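Long-range contacts in aspartate-semialdehyde dehydrogenase 2 (Vibrio cholerae, PDB 2R00), which catalyses the NADPH-dependent reductive dephosphorylation of L-aspartyl-4-phosphate to L-aspartate-semialdehyde, a step toward lysine, methionine and threonine: residues N153-S159 against F241-A247; G164-I168 against D314-K318; Q135-L140 against L309-A313; E212-V217 against V231-C235; L107-N113 against E219-I223. One frame throughout, in Å; residues are numbered along the deposited sequence.

Interaction 1: N153-S159 against F241-A247; sequences NVTTYQS and FYGHAEA
The Y157 ring presents an edge to the backbone of A245, its CD1 lying 3.4 Å from A245 O, and it meets the W310 ring with the planes about 10° apart. The F241 ring turns an edge toward A245 N, while its CE2 packs on Y157 CB at 3.8 Å. The third flat group is the imidazole of H244, the predicted proton acceptor: E246 OE2 and Q158 CB lie at its edge, and Y157 O comes obliquely to 3.1 Å from H244 CD2. With CG anti to the backbone N (chi1 180°), the ring leans over strand 153-159, H244 NE2 lying 3.6 Å from T156 CB. Its ND1 is hydrogen-bonded to Q135.

The backbones run antiparallel. T155 and A247 form a hydrogen-bonded pair, A247 N donating to T155 O at 2.8 Å and T155 N to A247 O at 2.9 Å; Y157 N likewise donates to A245 O, and the return bond from A245 N is weak. Between them T156 and E246 are a non-hydrogen-bonded pair whose side chains lie side by side, T156 CG2 3.7 Å from E246 OE2.

Q158, predicted to bind substrate, reaches E212, and Y157 OH is hydrogen-bonded to Y157 OH of the second subunit. Strands 230-238 and 306-313 flank the pair within the sheet; helix 131-147 packs on the side of T156 and E246, while Y157 and A247 lie on the other side, with W310.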
# COMPACT_ATOMS: atom_id res chain seq x y z
N ASN A 153 -5.54 -9.22 5.52
CA ASN A 153 -5.79 -8.17 4.54
C ASN A 153 -4.45 -7.77 3.92
O ASN A 153 -3.50 -7.40 4.62
CB ASN A 153 -6.49 -6.97 5.19
CG ASN A 153 -7.98 -7.25 5.47
OD1 ASN A 153 -8.32 -8.25 6.10
ND2 ASN A 153 -8.85 -6.36 5.01
N VAL A 154 -4.38 -7.86 2.59
CA VAL A 154 -3.11 -7.67 1.90
C VAL A 154 -3.29 -6.82 0.64
O VAL A 154 -4.24 -7.03 -0.13
CB VAL A 154 -2.42 -9.03 1.58
CG1 VAL A 154 -3.33 -9.96 0.71
CG2 VAL A 154 -1.04 -8.82 0.93
N THR A 155 -2.37 -5.88 0.44
CA THR A 155 -2.29 -5.09 -0.78
C THR A 155 -0.98 -5.41 -1.51
O THR A 155 0.10 -5.36 -0.90
CB THR A 155 -2.36 -3.56 -0.48
OG1 THR A 155 -3.58 -3.27 0.22
CG2 THR A 155 -2.33 -2.75 -1.77
N THR A 156 -1.08 -5.78 -2.79
CA THR A 156 0.10 -6.06 -3.61
C THR A 156 0.28 -4.95 -4.62
O THR A 156 -0.68 -4.34 -5.08
CB THR A 156 0.02 -7.42 -4.38
OG1 THR A 156 -0.98 -7.36 -5.40
CG2 THR A 156 -0.28 -8.58 -3.43
N TYR A 157 1.54 -4.71 -5.00
CA TYR A 157 1.88 -3.61 -5.88
C TYR A 157 2.77 -4.12 -7.00
O TYR A 157 3.80 -4.74 -6.75
CB TYR A 157 2.63 -2.52 -5.10
CG TYR A 157 1.93 -2.00 -3.87
CD1 TYR A 157 2.23 -2.51 -2.61
CD2 TYR A 157 1.01 -0.96 -3.96
CE1 TYR A 157 1.61 -2.01 -1.46
CE2 TYR A 157 0.39 -0.45 -2.83
CZ TYR A 157 0.69 -0.99 -1.58
OH TYR A 157 0.06 -0.50 -0.45
N GLN A 158 2.37 -3.84 -8.23
CA GLN A 158 3.15 -4.16 -9.41
C GLN A 158 2.89 -3.11 -10.48
O GLN A 158 1.88 -2.42 -10.45
CB GLN A 158 2.81 -5.56 -9.93
CG GLN A 158 1.35 -5.75 -10.29
CD GLN A 158 0.98 -7.21 -10.50
OE1 GLN A 158 1.75 -7.98 -11.09
NE2 GLN A 158 -0.20 -7.60 -10.02
N SER A 159 3.82 -3.02 -11.44
CA SER A 159 3.75 -2.04 -12.53
C SER A 159 2.50 -2.24 -13.38
O SER A 159 2.05 -3.37 -13.57
CB SER A 159 4.95 -2.22 -13.43
OG SER A 159 4.91 -3.50 -14.03
N PHE A 241 7.00 0.97 -11.56
CA PHE A 241 7.43 0.14 -10.43
C PHE A 241 8.40 -0.99 -10.81
O PHE A 241 8.07 -1.83 -11.67
CB PHE A 241 6.19 -0.47 -9.74
CG PHE A 241 6.34 -0.69 -8.26
CD1 PHE A 241 6.62 0.38 -7.40
CD2 PHE A 241 6.13 -1.95 -7.70
CE1 PHE A 241 6.73 0.18 -6.02
CE2 PHE A 241 6.23 -2.17 -6.32
CZ PHE A 241 6.53 -1.09 -5.48
N TYR A 242 9.56 -1.00 -10.16
CA TYR A 242 10.58 -2.06 -10.33
C TYR A 242 10.59 -3.01 -9.13
O TYR A 242 10.90 -2.61 -8.01
CB TYR A 242 11.98 -1.45 -10.54
CG TYR A 242 12.07 -0.58 -11.78
CD1 TYR A 242 12.43 -1.14 -13.01
CD2 TYR A 242 11.77 0.78 -11.73
CE1 TYR A 242 12.49 -0.36 -14.17
CE2 TYR A 242 11.84 1.58 -12.88
CZ TYR A 242 12.20 1.00 -14.09
OH TYR A 242 12.26 1.77 -15.22
N GLY A 243 10.24 -4.26 -9.38
CA GLY A 243 10.11 -5.25 -8.32
C GLY A 243 8.67 -5.34 -7.86
O GLY A 243 7.76 -4.80 -8.50
N HIS A 244 8.47 -6.02 -6.74
CA HIS A 244 7.14 -6.29 -6.24
C HIS A 244 7.08 -6.07 -4.74
O HIS A 244 8.03 -6.39 -4.02
CB HIS A 244 6.74 -7.74 -6.58
CG HIS A 244 5.38 -8.13 -6.10
ND1 HIS A 244 5.19 -8.89 -4.97
CD2 HIS A 244 4.15 -7.85 -6.58
CE1 HIS A 244 3.89 -9.06 -4.78
NE2 HIS A 244 3.24 -8.44 -5.74
N ALA A 245 5.96 -5.53 -4.27
CA ALA A 245 5.79 -5.28 -2.84
C ALA A 245 4.39 -5.65 -2.38
O ALA A 245 3.46 -5.67 -3.19
CB ALA A 245 6.09 -3.82 -2.51
N GLU A 246 4.26 -5.96 -1.09
CA GLU A 246 2.99 -6.25 -0.45
C GLU A 246 2.95 -5.62 0.93
O GLU A 246 3.93 -5.69 1.65
CB GLU A 246 2.80 -7.75 -0.24
CG GLU A 246 2.99 -8.56 -1.48
CD GLU A 246 2.88 -10.01 -1.21
OE1 GLU A 246 3.28 -10.46 -0.11
OE2 GLU A 246 2.38 -10.71 -2.09
N ALA A 247 1.82 -5.02 1.27
CA ALA A 247 1.55 -4.55 2.62
C ALA A 247 0.59 -5.57 3.24
O ALA A 247 -0.44 -5.89 2.63
CB ALA A 247 0.90 -3.17 2.58
O HOH W 1 6.69 -4.64 -11.04

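Interaction 2: G164-I168 against D314-K318; sequences GKAGI and DNVRK
Helix 316-335 begins against the loop that follows strand 149-159, with V316 as its first residue, N315 as N-cap and K165 facing them. V316 N donates to K165 O at 2.9 Å, a bent bond (131° at the hydrogen) whose donor is tilted 22° from the carbonyl plane. The first turn of a helix has no carbonyl of its own for this N-H, and the loop supplies one. V316 CB rests on the same oxygen at 3.4 Å.

The two long side chains cross at about a right angle. K165 lays its CB over one face of the R317 guanidinium, 3.5 Å from R317 NH2, and the chain then bends away three times. This carries the ammonium to A163 O, leaving K165 NZ 6.5 Å from R317 NH2 and the like charges apart. R317 is extended from CG to NE and reaches A14, V15 and T18 on helix 14-25. Further along the loop, G167 passes close to the carboxylate of D314, with G167 CA 3.8 Å from D314 OD1.

A14, V15 and N315 are predicted NADP(+) ligands, consistent with a helix N terminus, its first N-H taken up by a loop, bordering the dinucleotide site.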
# COMPACT_ATOMS: atom_id res chain seq x y z
N GLY A 164 9.52 -4.42 -15.08
CA GLY A 164 10.05 -4.23 -13.73
C GLY A 164 10.24 -5.51 -12.92
O GLY A 164 10.68 -5.46 -11.77
N LYS A 165 9.92 -6.64 -13.53
CA LYS A 165 9.97 -7.96 -12.87
C LYS A 165 11.38 -8.38 -12.43
O LYS A 165 11.54 -9.30 -11.62
CB LYS A 165 9.36 -9.04 -13.78
CG LYS A 165 7.95 -8.75 -14.32
CD LYS A 165 6.85 -9.03 -13.29
CE LYS A 165 6.38 -7.76 -12.59
NZ LYS A 165 5.49 -6.91 -13.44
N ALA A 166 12.40 -7.71 -12.98
CA ALA A 166 13.80 -8.00 -12.68
C ALA A 166 14.40 -7.02 -11.66
O ALA A 166 15.40 -7.34 -11.01
CB ALA A 166 14.62 -8.00 -13.96
N GLY A 167 13.81 -5.83 -11.55
CA GLY A 167 14.22 -4.81 -10.58
C GLY A 167 15.63 -4.25 -10.72
O GLY A 167 16.05 -3.43 -9.90
N ILE A 168 16.35 -4.68 -11.76
CA ILE A 168 17.74 -4.28 -12.00
C ILE A 168 17.93 -3.73 -13.43
O ILE A 168 19.04 -3.37 -13.83
CB ILE A 168 18.74 -5.45 -11.69
CG1 ILE A 168 20.13 -4.92 -11.33
CG2 ILE A 168 18.78 -6.49 -12.83
CD1 ILE A 168 20.93 -5.85 -10.42
N ASP A 314 12.70 -8.06 -4.86
CA ASP A 314 13.38 -7.24 -5.86
C ASP A 314 13.34 -7.95 -7.21
O ASP A 314 12.82 -7.40 -8.19
CB ASP A 314 14.83 -6.93 -5.45
CG ASP A 314 15.51 -5.97 -6.41
OD1 ASP A 314 14.86 -5.00 -6.88
OD2 ASP A 314 16.71 -6.18 -6.69
N ASN A 315 13.87 -9.17 -7.27
CA ASN A 315 13.80 -9.96 -8.50
C ASN A 315 12.67 -10.98 -8.43
O ASN A 315 12.83 -12.07 -7.87
CB ASN A 315 15.14 -10.62 -8.84
CG ASN A 315 15.20 -11.10 -10.28
OD1 ASN A 315 16.18 -10.87 -10.99
ND2 ASN A 315 14.13 -11.77 -10.73
N VAL A 316 11.54 -10.61 -9.01
CA VAL A 316 10.32 -11.41 -8.98
C VAL A 316 10.49 -12.77 -9.66
O VAL A 316 10.00 -13.78 -9.17
CB VAL A 316 9.11 -10.65 -9.58
CG1 VAL A 316 7.85 -11.48 -9.49
CG2 VAL A 316 8.90 -9.32 -8.85
N ARG A 317 11.20 -12.77 -10.79
CA ARG A 317 11.45 -14.00 -11.55
C ARG A 317 12.29 -15.00 -10.76
O ARG A 317 12.02 -16.21 -10.80
CB ARG A 317 12.11 -13.67 -12.89
CG ARG A 317 11.28 -12.71 -13.75
CD ARG A 317 11.96 -12.40 -15.08
NE ARG A 317 11.34 -11.26 -15.77
CZ ARG A 317 10.24 -11.32 -16.53
NH1 ARG A 317 9.61 -12.48 -16.73
NH2 ARG A 317 9.77 -10.22 -17.09
N LYS A 318 13.30 -14.51 -10.03
CA LYS A 318 14.21 -15.35 -9.26
C LYS A 318 13.50 -16.00 -8.06
O LYS A 318 13.84 -17.12 -7.67
CB LYS A 318 15.45 -14.57 -8.81
CG LYS A 318 16.64 -15.46 -8.45
CD LYS A 318 17.99 -14.78 -8.71
CE LYS A 318 19.12 -15.81 -8.71
NZ LYS A 318 20.46 -15.18 -8.85

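Interaction 3: Q135-L140 against L309-A313; sequences QMLVAL and LWVVA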
# COMPACT_ATOMS: atom_id res chain seq x y z
N GLN A 135 5.77 -15.00 -1.60
CA GLN A 135 6.31 -13.94 -0.73
C GLN A 135 5.57 -13.87 0.60
O GLN A 135 6.18 -13.91 1.68
CB GLN A 135 6.13 -12.58 -1.40
CG GLN A 135 7.26 -12.04 -2.25
CD GLN A 135 6.85 -10.76 -2.98
OE1 GLN A 135 6.76 -10.75 -4.21
NE2 GLN A 135 6.56 -9.68 -2.23
N MET A 136 4.24 -13.75 0.52
CA MET A 136 3.40 -13.55 1.70
C MET A 136 3.41 -14.77 2.63
O MET A 136 3.50 -14.62 3.85
CB MET A 136 1.95 -13.21 1.28
CG MET A 136 1.02 -12.93 2.46
SD MET A 136 -0.67 -12.46 2.02
CE MET A 136 -1.34 -14.00 1.41
N LEU A 137 3.31 -15.95 2.04
CA LEU A 137 3.22 -17.19 2.80
C LEU A 137 4.51 -17.54 3.55
O LEU A 137 4.46 -18.07 4.67
CB LEU A 137 2.80 -18.34 1.89
CG LEU A 137 1.28 -18.55 1.90
CD1 LEU A 137 0.79 -19.06 0.61
CD2 LEU A 137 0.88 -19.51 3.00
N VAL A 138 5.65 -17.27 2.93
CA VAL A 138 6.93 -17.40 3.61
C VAL A 138 6.96 -16.50 4.86
O VAL A 138 7.27 -16.96 5.96
CB VAL A 138 8.11 -17.13 2.66
CG1 VAL A 138 9.41 -16.97 3.43
CG2 VAL A 138 8.25 -18.30 1.67
N ALA A 139 6.61 -15.23 4.68
CA ALA A 139 6.59 -14.26 5.78
C ALA A 139 5.59 -14.58 6.89
O ALA A 139 5.88 -14.33 8.06
CB ALA A 139 6.37 -12.84 5.24
N LEU A 140 4.43 -15.11 6.54
CA LEU A 140 3.34 -15.31 7.51
C LEU A 140 3.38 -16.63 8.28
O LEU A 140 2.85 -16.72 9.39
CB LEU A 140 1.98 -15.19 6.81
CG LEU A 140 1.18 -13.89 6.91
CD1 LEU A 140 2.05 -12.66 7.02
CD2 LEU A 140 0.18 -13.75 5.77
N LEU A 309 3.15 -5.79 8.48
CA LEU A 309 4.48 -5.92 7.89
C LEU A 309 4.38 -5.67 6.39
O LEU A 309 3.31 -5.80 5.81
CB LEU A 309 5.08 -7.31 8.15
CG LEU A 309 4.33 -8.54 7.59
CD1 LEU A 309 5.29 -9.64 7.25
CD2 LEU A 309 3.27 -9.03 8.54
N TRP A 310 5.50 -5.29 5.79
CA TRP A 310 5.64 -5.18 4.35
C TRP A 310 6.65 -6.20 3.86
O TRP A 310 7.63 -6.49 4.55
CB TRP A 310 6.09 -3.78 3.94
CG TRP A 310 4.98 -2.76 3.98
CD1 TRP A 310 4.22 -2.40 5.06
CD2 TRP A 310 4.52 -1.95 2.89
NE1 TRP A 310 3.31 -1.43 4.71
CE2 TRP A 310 3.48 -1.13 3.38
CE3 TRP A 310 4.88 -1.84 1.54
CZ2 TRP A 310 2.80 -0.21 2.58
CZ3 TRP A 310 4.20 -0.93 0.74
CH2 TRP A 310 3.18 -0.12 1.26
N VAL A 311 6.39 -6.76 2.69
CA VAL A 311 7.18 -7.84 2.13
C VAL A 311 7.54 -7.43 0.71
O VAL A 311 6.67 -7.01 -0.05
CB VAL A 311 6.38 -9.18 2.11
CG1 VAL A 311 7.25 -10.32 1.64
CG2 VAL A 311 5.82 -9.48 3.47
N VAL A 312 8.82 -7.53 0.37
CA VAL A 312 9.31 -7.11 -0.93
C VAL A 312 10.09 -8.24 -1.62
O VAL A 312 10.78 -9.03 -0.97
CB VAL A 312 10.18 -5.80 -0.82
CG1 VAL A 312 10.89 -5.49 -2.12
CG2 VAL A 312 9.30 -4.61 -0.42
N ALA A 313 9.91 -8.33 -2.93
CA ALA A 313 10.79 -9.11 -3.81
C ALA A 313 11.37 -8.16 -4.83
O ALA A 313 10.61 -7.50 -5.57
CB ALA A 313 10.03 -10.22 -4.51
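Helix 135-140 runs across strand 309-313 at 132° between their directions, the axes coming within 8.8 Å. This is helix-on-sheet packing of the alpha/beta dimerisation domain: helix 131-147, which begins at the catalytic C131, lies over one face of the mixed sheet. The strand alternates accordingly. L309, V311 and A313 point to the helix, while W310 and V312 point to the other face, where C197 and I198 of the second subunit pack on them.

A139 fits its single methyl between two strand residues, with CB 3.8 Å from V311 CG2 and 3.9 Å from L309 CD1. V311 divides its branches. With CG1 anti to the backbone N (chi1 -175°), that methyl meets the Q135 main chain, 3.7 Å from Q135 O, and CG2 is left for A139. L309 holds CG between its backbone N and carbonyl carbon (chi1 61°), and its two methyls diverge, CD1 to A139 and CD2 to L140, where L309 CD2 and L140 CD1 are 4.1 Å apart.

At the other end Q135 stretches its chain beyond CG over the strand, so that its amide group reaches A313. The amide oxygen, engaged by H244, ties the orientation of that ring to this helix. The same Q135 OE1 sits just 3.3 Å from A313 CB.

Interaction 4: E212-V217 against V231-C235; sequences EEMKMV and VNPTC
One hydrogen bond joins E213 to C235: C235 N donates to E213 OE2 at 2.9 Å, nearly straight at 169°. The carboxylate is met on its anti side, with the N-H 19° out of its plane. The other oxygen, OE1, accepts from T210 N and makes a salt bridge to R296 of the second subunit, so both oxygens of this buried carboxylate are held and its negative charge is probably stabilised. E212, its chain extended, brings OE2 to 3.6 Å from C235 CB while OE1 is bonded to Q158.

The remaining contacts are van der Waals. P233 pushes its ring into the helix, CG lying 3.3 Å from E213 O and CD 3.6 Å from V217 CG2. V217 and P233 cross at about a right angle, whereas M216 and P233 lie alongside each other, pointing opposite ways, M216 CB being 4.0 Å from P233 CG. V217 CG2 also touches V231 O at 3.3 Å. Sulfur enters at the other end, where C235 SG lies 3.4 Å from E213 CG.

Helix 211-223 is the connection of a beta-alpha-beta crossover: it leads from strand 149-159 to its parallel neighbour 230-238, and it packs on the second of these, segments 212-217 and 231-235 running at 144° to each other. M216 reaches on to T156 of the first strand and to S132 and M136 of helix 131-147.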
# COMPACT_ATOMS: atom_id res chain seq x y z
N GLU A 212 -7.91 -11.79 -10.20
CA GLU A 212 -6.55 -11.88 -9.61
C GLU A 212 -6.66 -11.95 -8.09
O GLU A 212 -5.99 -12.76 -7.46
CB GLU A 212 -5.70 -10.70 -10.06
CG GLU A 212 -4.22 -10.80 -9.73
CD GLU A 212 -3.45 -9.55 -10.16
OE1 GLU A 212 -2.20 -9.63 -10.23
OE2 GLU A 212 -4.09 -8.51 -10.44
N GLU A 213 -7.51 -11.11 -7.50
CA GLU A 213 -7.62 -11.03 -6.04
C GLU A 213 -8.20 -12.32 -5.48
O GLU A 213 -7.67 -12.85 -4.53
CB GLU A 213 -8.43 -9.80 -5.59
CG GLU A 213 -7.69 -8.47 -5.82
CD GLU A 213 -8.60 -7.23 -5.79
OE1 GLU A 213 -9.84 -7.34 -5.65
OE2 GLU A 213 -8.04 -6.12 -5.89
N MET A 214 -9.28 -12.82 -6.08
CA MET A 214 -9.87 -14.09 -5.65
C MET A 214 -8.88 -15.23 -5.78
O MET A 214 -8.85 -16.15 -4.96
CB MET A 214 -11.15 -14.39 -6.44
CG MET A 214 -12.37 -13.57 -5.99
SD MET A 214 -12.58 -13.39 -4.20
CE MET A 214 -12.66 -15.09 -3.56
N LYS A 215 -8.05 -15.19 -6.82
CA LYS A 215 -7.06 -16.24 -7.03
C LYS A 215 -6.05 -16.31 -5.89
O LYS A 215 -5.66 -17.39 -5.48
CB LYS A 215 -6.36 -16.09 -8.38
CG LYS A 215 -7.16 -16.70 -9.52
CD LYS A 215 -6.81 -16.14 -10.88
CE LYS A 215 -5.36 -15.69 -10.98
NZ LYS A 215 -4.40 -16.81 -11.10
N MET A 216 -5.69 -15.14 -5.35
CA MET A 216 -4.82 -15.06 -4.19
C MET A 216 -5.46 -15.67 -2.95
O MET A 216 -4.81 -16.39 -2.19
CB MET A 216 -4.42 -13.60 -3.94
CG MET A 216 -3.37 -13.39 -2.86
SD MET A 216 -2.44 -11.84 -3.05
CE MET A 216 -1.00 -12.29 -2.10
N VAL A 217 -6.75 -15.41 -2.75
CA VAL A 217 -7.50 -16.03 -1.67
C VAL A 217 -7.40 -17.54 -1.76
O VAL A 217 -7.07 -18.20 -0.79
CB VAL A 217 -9.00 -15.64 -1.72
CG1 VAL A 217 -9.78 -16.39 -0.64
CG2 VAL A 217 -9.19 -14.13 -1.57
N VAL A 231 -9.09 -14.16 3.64
CA VAL A 231 -8.06 -13.41 2.93
C VAL A 231 -8.75 -12.33 2.11
O VAL A 231 -9.66 -12.61 1.33
CB VAL A 231 -7.24 -14.32 1.98
CG1 VAL A 231 -6.05 -13.55 1.41
CG2 VAL A 231 -6.77 -15.61 2.70
N ASN A 232 -8.32 -11.09 2.29
CA ASN A 232 -8.93 -9.95 1.61
C ASN A 232 -7.86 -9.16 0.86
O ASN A 232 -7.25 -8.24 1.42
CB ASN A 232 -9.65 -9.09 2.66
CG ASN A 232 -10.68 -9.90 3.45
OD1 ASN A 232 -11.63 -10.40 2.87
ND2 ASN A 232 -10.46 -10.05 4.75
N PRO A 233 -7.58 -9.55 -0.40
CA PRO A 233 -6.53 -8.89 -1.17
C PRO A 233 -7.01 -7.68 -1.97
O PRO A 233 -8.17 -7.63 -2.43
CB PRO A 233 -6.06 -9.98 -2.15
CG PRO A 233 -6.88 -11.22 -1.82
CD PRO A 233 -8.13 -10.67 -1.16
N THR A 234 -6.10 -6.72 -2.14
CA THR A 234 -6.26 -5.61 -3.06
C THR A 234 -5.03 -5.61 -3.96
O THR A 234 -3.91 -5.40 -3.50
CB THR A 234 -6.40 -4.27 -2.32
OG1 THR A 234 -7.48 -4.35 -1.39
CG2 THR A 234 -6.69 -3.13 -3.32
N CYS A 235 -5.24 -5.89 -5.24
CA CYS A 235 -4.15 -6.00 -6.18
C CYS A 235 -4.10 -4.72 -6.99
O CYS A 235 -4.97 -4.47 -7.83
CB CYS A 235 -4.30 -7.26 -7.04
SG CYS A 235 -4.27 -8.78 -6.02

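Interaction 5: L107-N113 against E219-I223; sequences LVVPEVN and ETQKI
I223, at the end of helix 211-223, packs into the curve of loop 107-113, where four side chains meet it. L107 crosses it at a slant, with L107 CD2 3.8 Å from I223 CD1. V109, V112 and N113 stand at about a right angle to it: V109 CG2 touches the CD1 end, while V112 CG1 and the amide carbon of N113 meet the CG2 branch, V112 CG1 3.8 Å from I223 CG2. L107 also lies crosswise on E219, its CD2 resting 3.7 Å from E219 CA. K222 passes L107 CB with its extended chain on the way to the carbonyls of R100, D102 and I105, which bind NZ.

The loop belongs to the Rossmann-type NAD-binding domain and the helix to the dimerisation domain, so these side chains form part of the interdomain interface. E219 accepts bonds from N130 N and T133 OG1, close to R100, a predicted phosphate ligand.

N113 helps to hold the loop's shape. Its ND2 donates to L107 O at 2.8 Å, nearly straight (168°) and in the amide plane, while OD1 accepts from V109 N, likewise at 2.8 Å. A water bonded to N113 ND2 at 3.0 Å donates to K222 O.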
# COMPACT_ATOMS: atom_id res chain seq x y z
N LEU A 107 -0.23 -27.46 -4.48
CA LEU A 107 0.30 -26.11 -4.74
C LEU A 107 1.29 -25.79 -3.63
O LEU A 107 0.90 -25.61 -2.49
CB LEU A 107 -0.85 -25.09 -4.72
CG LEU A 107 -0.52 -23.60 -4.84
CD1 LEU A 107 0.04 -23.31 -6.25
CD2 LEU A 107 -1.77 -22.74 -4.57
N VAL A 108 2.57 -25.68 -3.98
CA VAL A 108 3.62 -25.83 -2.96
C VAL A 108 4.55 -24.63 -2.77
O VAL A 108 5.12 -24.13 -3.72
CB VAL A 108 4.46 -27.13 -3.21
CG1 VAL A 108 5.59 -27.24 -2.21
CG2 VAL A 108 3.54 -28.37 -3.16
N VAL A 109 4.66 -24.19 -1.51
CA VAL A 109 5.75 -23.33 -1.04
C VAL A 109 6.55 -24.18 -0.03
O VAL A 109 6.04 -24.50 1.05
CB VAL A 109 5.21 -22.07 -0.31
CG1 VAL A 109 6.36 -21.27 0.34
CG2 VAL A 109 4.39 -21.18 -1.26
N PRO A 110 7.78 -24.60 -0.41
CA PRO A 110 8.56 -25.56 0.40
C PRO A 110 8.82 -25.19 1.87
O PRO A 110 9.00 -26.09 2.67
CB PRO A 110 9.88 -25.68 -0.38
CG PRO A 110 9.51 -25.38 -1.77
CD PRO A 110 8.49 -24.28 -1.66
N GLU A 111 8.82 -23.91 2.22
CA GLU A 111 9.00 -23.51 3.62
C GLU A 111 7.70 -23.68 4.41
O GLU A 111 7.71 -23.68 5.64
CB GLU A 111 9.46 -22.06 3.71
CG GLU A 111 10.83 -21.80 3.11
CD GLU A 111 10.76 -21.38 1.65
OE1 GLU A 111 9.75 -21.68 0.97
OE2 GLU A 111 11.74 -20.74 1.20
N VAL A 112 6.59 -23.84 3.69
CA VAL A 112 5.29 -23.83 4.34
C VAL A 112 4.61 -25.20 4.30
O VAL A 112 4.27 -25.75 5.35
CB VAL A 112 4.38 -22.73 3.73
CG1 VAL A 112 3.00 -22.77 4.36
CG2 VAL A 112 5.02 -21.37 3.90
N ASN A 113 4.42 -25.75 3.09
CA ASN A 113 3.67 -27.00 2.95
C ASN A 113 4.41 -28.07 2.14
O ASN A 113 3.82 -28.65 1.22
CB ASN A 113 2.28 -26.73 2.35
CG ASN A 113 2.35 -26.20 0.91
OD1 ASN A 113 3.35 -25.61 0.49
ND2 ASN A 113 1.30 -26.43 0.15
N GLU A 219 -5.35 -19.53 -3.56
CA GLU A 219 -3.97 -19.99 -3.36
C GLU A 219 -3.58 -20.01 -1.88
O GLU A 219 -3.01 -20.98 -1.41
CB GLU A 219 -2.98 -19.16 -4.18
CG GLU A 219 -3.12 -19.36 -5.70
CD GLU A 219 -2.01 -18.68 -6.50
OE1 GLU A 219 -0.86 -18.64 -6.04
OE2 GLU A 219 -2.30 -18.20 -7.63
N THR A 220 -3.88 -18.94 -1.16
CA THR A 220 -3.52 -18.80 0.26
C THR A 220 -4.18 -19.86 1.15
O THR A 220 -3.52 -20.49 1.99
CB THR A 220 -3.87 -17.37 0.77
OG1 THR A 220 -3.06 -16.43 0.06
CG2 THR A 220 -3.61 -17.22 2.26
N GLN A 221 -5.48 -20.06 0.94
CA GLN A 221 -6.25 -21.07 1.67
C GLN A 221 -5.80 -22.50 1.38
O GLN A 221 -5.79 -23.35 2.28
CB GLN A 221 -7.74 -20.92 1.36
CG GLN A 221 -8.37 -19.66 1.96
CD GLN A 221 -9.83 -19.49 1.57
OE1 GLN A 221 -10.30 -20.06 0.57
NE2 GLN A 221 -10.56 -18.70 2.35
N LYS A 222 -5.46 -22.77 0.11
CA LYS A 222 -4.92 -24.06 -0.31
C LYS A 222 -3.57 -24.36 0.35
O LYS A 222 -3.38 -25.44 0.92
CB LYS A 222 -4.77 -24.13 -1.83
CG LYS A 222 -4.33 -25.49 -2.38
CD LYS A 222 -4.57 -25.60 -3.88
CE LYS A 222 -4.34 -27.02 -4.41
NZ LYS A 222 -4.79 -27.15 -5.85
N ILE A 223 -2.64 -23.42 0.27
CA ILE A 223 -1.29 -23.64 0.81
C ILE A 223 -1.32 -23.85 2.33
O ILE A 223 -0.70 -24.77 2.84
CB ILE A 223 -0.30 -22.53 0.38
CG1 ILE A 223 -0.10 -22.60 -1.14
CG2 ILE A 223 1.05 -22.68 1.09
CD1 ILE A 223 0.40 -21.30 -1.79
O HOH W 2 -1.43 -27.55 0.85

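Following the chain, 107-113 of the nucleotide-binding domain comes first and closes its loop at 219-223 (interaction 5), joining that domain to helix 211-223. Helix 131-147 starts the next loop, which ends at 309-313 (interaction 3). Inside it strand 149-159 meets 241-247 (interaction 1), and inside that lies the shortest loop, 212-217 to 231-235 (interaction 4). Residues 164-168 find their partner only at 314-318 (interaction 2), so this loop crosses interactions 1 and 3 but encloses interaction 4. Interaction 5 crosses all four. Interactions 1, 3 and 4 share one sheet and touch the second subunit; interaction 2 ties the loop after strand 149-159 to the start of the C-terminal helix 316-335.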